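Local coordinates for protein inorganic polyphosphate/ATP-glucomannokinase (Arthrobacter sp., PDB 1WOQ) that phosphorylates glucose and mannose, drawing the phosphate from inorganic polyphosphate or ATP, at residues S93-D98 against D178-A183; D125-A130 against V146-T151. One frame throughout, in Å; residues are numbered along the deposited sequence.

Contact 1 of 2, residues S93-D98 against D178-A183; sequences SAANVD and DAETKA. With BGC (beta-D-glucopyranose), chain C.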
loop_
_atom_site.group_PDB
_atom_site.type_symbol
_atom_site.label_atom_id
_atom_site.label_comp_id
_atom_site.label_asym_id
_atom_site.label_seq_id
_atom_site.Cartn_x
_atom_site.Cartn_y
_atom_site.Cartn_z
ATOM N N SER A 93 -12.933 -1.265 6.909
ATOM C CA SER A 93 -12.987 -2.485 6.110
ATOM C C SER A 93 -11.830 -3.372 6.545
ATOM O O SER A 93 -10.793 -2.875 6.981
ATOM C CB SER A 93 -12.899 -2.183 4.605
ATOM O OG SER A 93 -11.601 -1.767 4.221
ATOM N N ALA A 94 -12.017 -4.683 6.445
ATOM C CA ALA A 94 -10.983 -5.634 6.842
ATOM C C ALA A 94 -11.112 -6.867 5.965
ATOM O O ALA A 94 -11.288 -7.980 6.458
ATOM C CB ALA A 94 -11.158 -6.012 8.315
ATOM N N ALA A 95 -11.020 -6.655 4.658
ATOM C CA ALA A 95 -11.159 -7.731 3.687
ATOM C C ALA A 95 -10.309 -8.968 3.959
ATOM O O ALA A 95 -10.811 -10.092 3.919
ATOM C CB ALA A 95 -10.862 -7.206 2.294
ATOM N N ASN A 96 -9.027 -8.767 4.241
ATOM C CA ASN A 96 -8.139 -9.899 4.462
ATOM C C ASN A 96 -7.413 -9.902 5.801
ATOM O O ASN A 96 -6.303 -10.429 5.919
ATOM C CB ASN A 96 -7.143 -9.976 3.304
ATOM C CG ASN A 96 -7.838 -10.022 1.958
ATOM O OD1 ASN A 96 -7.689 -9.119 1.128
ATOM N ND2 ASN A 96 -8.617 -11.073 1.738
ATOM N N VAL A 97 -8.051 -9.315 6.807
ATOM C CA VAL A 97 -7.498 -9.265 8.154
ATOM C C VAL A 97 -8.618 -9.586 9.140
ATOM O O VAL A 97 -9.794 -9.596 8.768
ATOM C CB VAL A 97 -6.902 -7.875 8.478
ATOM C CG1 VAL A 97 -5.739 -7.580 7.539
ATOM C CG2 VAL A 97 -7.962 -6.805 8.353
ATOM N N ASP A 98 -8.260 -9.851 10.394
ATOM C CA ASP A 98 -9.259 -10.185 11.409
ATOM C C ASP A 98 -10.367 -9.139 11.470
ATOM O O ASP A 98 -10.100 -7.938 11.546
ATOM C CB ASP A 98 -8.604 -10.308 12.784
ATOM C CG ASP A 98 -9.486 -11.033 13.778
ATOM O OD1 ASP A 98 -9.560 -12.277 13.703
ATOM O OD2 ASP A 98 -10.117 -10.364 14.618
ATOM N N ASP A 178 -15.955 -10.783 -6.786
ATOM C CA ASP A 178 -15.217 -9.666 -6.224
ATOM C C ASP A 178 -13.894 -9.787 -6.985
ATOM O O ASP A 178 -13.284 -10.854 -6.996
ATOM C CB ASP A 178 -15.030 -9.889 -4.722
ATOM C CG ASP A 178 -14.054 -8.920 -4.108
ATOM O OD1 ASP A 178 -12.834 -9.136 -4.257
ATOM O OD2 ASP A 178 -14.506 -7.942 -3.482
ATOM N N ALA A 179 -13.465 -8.708 -7.634
ATOM C CA ALA A 179 -12.251 -8.730 -8.448
ATOM C C ALA A 179 -11.032 -9.431 -7.857
ATOM O O ALA A 179 -10.427 -10.276 -8.513
ATOM C CB ALA A 179 -11.874 -7.310 -8.862
ATOM N N GLU A 180 -10.664 -9.094 -6.626
ATOM C CA GLU A 180 -9.480 -9.704 -6.038
ATOM C C GLU A 180 -9.608 -11.181 -5.701
ATOM O O GLU A 180 -8.596 -11.864 -5.551
ATOM C CB GLU A 180 -9.023 -8.930 -4.792
ATOM C CG GLU A 180 -9.975 -8.963 -3.617
ATOM C CD GLU A 180 -9.325 -8.441 -2.348
ATOM O OE1 GLU A 180 -8.621 -7.416 -2.425
ATOM O OE2 GLU A 180 -9.519 -9.053 -1.276
ATOM N N THR A 181 -10.831 -11.689 -5.584
ATOM C CA THR A 181 -10.989 -13.101 -5.265
ATOM C C THR A 181 -10.525 -13.957 -6.441
ATOM O O THR A 181 -10.233 -15.142 -6.281
ATOM C CB THR A 181 -12.454 -13.454 -4.900
ATOM O OG1 THR A 181 -13.305 -13.254 -6.033
ATOM C CG2 THR A 181 -12.933 -12.583 -3.754
ATOM N N LYS A 182 -10.431 -13.347 -7.619
ATOM C CA LYS A 182 -9.994 -14.066 -8.812
ATOM C C LYS A 182 -8.675 -13.569 -9.412
ATOM O O LYS A 182 -7.959 -14.337 -10.061
ATOM C CB LYS A 182 -11.079 -13.995 -9.892
ATOM C CG LYS A 182 -12.315 -14.830 -9.602
ATOM C CD LYS A 182 -11.988 -16.314 -9.644
ATOM C CE LYS A 182 -13.231 -17.165 -9.435
ATOM N NZ LYS A 182 -12.929 -18.618 -9.573
ATOM N N ALA A 183 -8.340 -12.300 -9.183
ATOM C CA ALA A 183 -7.136 -11.729 -9.779
ATOM C C ALA A 183 -5.998 -11.278 -8.865
ATOM O O ALA A 183 -5.043 -10.667 -9.338
ATOM C CB ALA A 183 -7.535 -10.570 -10.701
HETATM C C2 BGC C . -8.278 -4.158 0.795
HETATM C C3 BGC C . -7.585 -2.826 0.478
HETATM C C4 BGC C . -6.068 -3.038 0.362
HETATM C C5 BGC C . -5.778 -4.152 -0.654
HETATM C C6 BGC C . -4.306 -4.494 -0.780
HETATM C C1 BGC C . -7.889 -5.191 -0.266
HETATM O O1 BGC C . -8.468 -6.418 0.014
HETATM O O2 BGC C . -9.685 -3.980 0.806
HETATM O O3 BGC C . -7.867 -1.875 1.493
HETATM O O4 BGC C . -5.443 -1.830 -0.059
HETATM O O5 BGC C . -6.468 -5.362 -0.270
HETATM O O6 BGC C . -3.731 -4.787 0.484
#
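The contact forms the part of the glucose pocket that surrounds the anomeric end of the sugar, where Ala95 and Asn96 of a loop meet Glu180 of the short helix 179-183. All three converge on one atom, the sugar hydroxyl O1. Glu180 OE1 accepts a hydrogen bond from Ile153 N and lies 2.6 Å from BGC O1, where a bond is likely but the proton has another acceptor within reach. CG of Glu180 sits in the crowded position between its backbone N and carbonyl carbon (chi1 66°), and from there the chain runs extended to carry the carboxylate up to the sugar. Asn96 reaches in from the opposite direction; the amide and carboxylate planes are 13° apart and the groups meet at their edges, Asn96 OD1 as modelled 3.0 Å from Glu180 OE2. The methyl of Ala95 completes the grouping, its CB 3.4 Å from BGC O1 and 4.2 Å from Glu180 OE2. Replacing Glu180 by alanine removes the carboxylate and is likely to leave the N-H of Ile153 without its acceptor, the sugar O1 without its close oxygen neighbour, and a gap beside Asn96.

Asp178, at the N-cap of the helix, makes a weak capping bond, Glu180 N to Asp178 OD1, 3.2 Å. Its other carboxylate oxygen, OD2, holds His171 ND1, while NE2 of that ring bonds the glucose, making Asp178 a second-shell residue. With Glu168 also on the sugar, the arrangement is typical of the ROK-family hexose site, in which the Glu and His of the ExGH motif grip the substrate.

Contact 2 of 2, residues D125-A130 against V146-T151; sequences DAAGLA and VITLGT. With PO4 (phosphate ion), chain D.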
loop_
_atom_site.group_PDB
_atom_site.type_symbol
_atom_site.label_atom_id
_atom_site.label_comp_id
_atom_site.label_asym_id
_atom_site.label_seq_id
_atom_site.Cartn_x
_atom_site.Cartn_y
_atom_site.Cartn_z
ATOM N N ASP A 125 -3.039 3.418 -0.832
ATOM C CA ASP A 125 -2.987 4.878 -0.896
ATOM C C ASP A 125 -1.558 5.357 -0.640
ATOM O O ASP A 125 -1.072 6.273 -1.310
ATOM C CB ASP A 125 -3.923 5.510 0.142
ATOM C CG ASP A 125 -5.385 5.486 -0.282
ATOM O OD1 ASP A 125 -5.696 4.966 -1.376
ATOM O OD2 ASP A 125 -6.225 5.997 0.490
ATOM N N ALA A 126 -0.890 4.735 0.331
ATOM C CA ALA A 126 0.489 5.097 0.661
ATOM C C ALA A 126 1.385 4.804 -0.539
ATOM O O ALA A 126 2.227 5.620 -0.912
ATOM C CB ALA A 126 0.970 4.310 1.883
ATOM N N ALA A 127 1.198 3.637 -1.147
ATOM C CA ALA A 127 1.987 3.265 -2.317
ATOM C C ALA A 127 1.766 4.300 -3.419
ATOM O O ALA A 127 2.695 4.656 -4.146
ATOM C CB ALA A 127 1.584 1.875 -2.811
ATOM N N GLY A 128 0.529 4.779 -3.535
ATOM C CA GLY A 128 0.204 5.780 -4.541
ATOM C C GLY A 128 0.896 7.107 -4.284
ATOM O O GLY A 128 1.428 7.729 -5.212
ATOM N N LEU A 129 0.901 7.551 -3.030
ATOM C CA LEU A 129 1.559 8.810 -2.681
ATOM C C LEU A 129 3.030 8.726 -3.068
ATOM O O LEU A 129 3.598 9.667 -3.635
ATOM C CB LEU A 129 1.455 9.085 -1.177
ATOM C CG LEU A 129 0.101 9.479 -0.589
ATOM C CD1 LEU A 129 0.192 9.519 0.936
ATOM C CD2 LEU A 129 -0.312 10.834 -1.138
ATOM N N ALA A 130 3.647 7.591 -2.754
ATOM C CA ALA A 130 5.052 7.380 -3.067
ATOM C C ALA A 130 5.310 7.394 -4.575
ATOM O O ALA A 130 6.259 8.022 -5.029
ATOM C CB ALA A 130 5.531 6.068 -2.462
ATOM N N VAL A 146 -2.879 3.543 -9.364
ATOM C CA VAL A 146 -1.853 2.606 -8.929
ATOM C C VAL A 146 -2.583 1.373 -8.404
ATOM O O VAL A 146 -3.283 1.438 -7.396
ATOM C CB VAL A 146 -0.988 3.219 -7.806
ATOM C CG1 VAL A 146 0.176 2.290 -7.474
ATOM C CG2 VAL A 146 -0.464 4.579 -8.247
ATOM N N ILE A 147 -2.440 0.263 -9.117
ATOM C CA ILE A 147 -3.099 -0.982 -8.744
ATOM C C ILE A 147 -2.055 -1.935 -8.177
ATOM O O ILE A 147 -1.090 -2.268 -8.861
ATOM C CB ILE A 147 -3.753 -1.643 -9.979
ATOM C CG1 ILE A 147 -4.756 -0.679 -10.625
ATOM C CG2 ILE A 147 -4.415 -2.954 -9.586
ATOM C CD1 ILE A 147 -5.924 -0.277 -9.726
ATOM N N THR A 148 -2.242 -2.368 -6.933
ATOM C CA THR A 148 -1.294 -3.289 -6.319
ATOM C C THR A 148 -1.829 -4.721 -6.328
ATOM O O THR A 148 -2.990 -4.972 -5.991
ATOM C CB THR A 148 -0.957 -2.867 -4.866
ATOM O OG1 THR A 148 -2.127 -2.955 -4.045
ATOM C CG2 THR A 148 -0.447 -1.435 -4.844
ATOM N N LEU A 149 -0.974 -5.656 -6.726
ATOM C CA LEU A 149 -1.349 -7.064 -6.794
ATOM C C LEU A 149 -0.610 -7.871 -5.728
ATOM O O LEU A 149 0.608 -8.000 -5.771
ATOM C CB LEU A 149 -1.022 -7.616 -8.185
ATOM C CG LEU A 149 -1.635 -6.849 -9.363
ATOM C CD1 LEU A 149 -1.082 -7.388 -10.672
ATOM C CD2 LEU A 149 -3.155 -6.974 -9.328
ATOM N N GLY A 150 -1.353 -8.410 -4.768
ATOM C CA GLY A 150 -0.733 -9.187 -3.709
ATOM C C GLY A 150 -1.778 -10.055 -3.048
ATOM O O GLY A 150 -2.535 -10.731 -3.740
ATOM N N THR A 151 -1.820 -10.045 -1.718
ATOM C CA THR A 151 -2.814 -10.829 -0.986
ATOM C C THR A 151 -4.185 -10.373 -1.478
ATOM O O THR A 151 -5.073 -11.179 -1.747
ATOM C CB THR A 151 -2.690 -10.591 0.532
ATOM O OG1 THR A 151 -1.415 -11.069 0.980
ATOM C CG2 THR A 151 -3.792 -11.325 1.283
HETATM P P PO4 D . 0.446 -7.924 1.189
HETATM O O1 PO4 D . 0.070 -6.464 1.682
HETATM O O2 PO4 D . 0.081 -8.253 -0.241
HETATM O O3 PO4 D . 1.983 -7.909 1.366
HETATM O O4 PO4 D . -0.225 -8.808 2.228
#
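Ala127 and Gly128 bring one side of helix 123-134 against Val146 and Thr148 of strand 143-149. Earlier along the helix, Asp125 is turned away from the strand: its OD2 accepts from Asn166 N, so the carboxylate ties the helix to a loop. Ala127 comes next and points at the strand, with its CB 4.4 Å from Thr148 CG2, methyl to methyl. The OG1 of that threonine makes a weak bond to Gly154 N in the neighbouring strand. Gly128 offers its bare CA to Val146 CG2 at 4.0 Å; that methyl lies anti to the carbonyl carbon of Val146, whereas CG1 is anti to the backbone N (chi1 -174°). Leu129 faces the other way, onto helix 250-262, and its N closes the helical bond to Asp125 O.

Beyond the strand the chain turns at Gly150 to grip a phosphate ion, probably from the crystallisation liquor. Thr151 N donates to PO4 O2 over 3.0 Å, almost straight at 175°, and Thr151 OG1 donates to PO4 O4 at 2.8 Å; Gly21 N adds a third bond. At Gly150 a side chain would run into PO4 O2. Between helix and strand, then, the meeting is purely apolar: methyl groups and a glycine CA touch, and no hydrogen bond crosses the interface. The phosphate is bound by the loop after the strand, together with Gly21, consistent with a place for the donor phosphate, as in other kinases of the actin-like ATPase clan.

In the fold
Both segments of contact 2 fall between those of contact 1 along the chain, and the centres of the two contacts are 15 Å apart. They touch where Asn96 CB lies 4.1 Å from Thr151 CG2, and again where Ala183 O packs on Leu149 CD2. Glucose lies between them: the side chain of Thr148 in contact 2 comes within about 4 Å of the sugar. At the other end, BGC O6 is 4.3 Å from PO4 O1. Contact 1 thus meets the acceptor at its O1 end, with Asp123, Glu168 and His171 also bonding it, while the loop following the strand of contact 2 holds a phosphate near the hydroxyl that is probably phosphorylated.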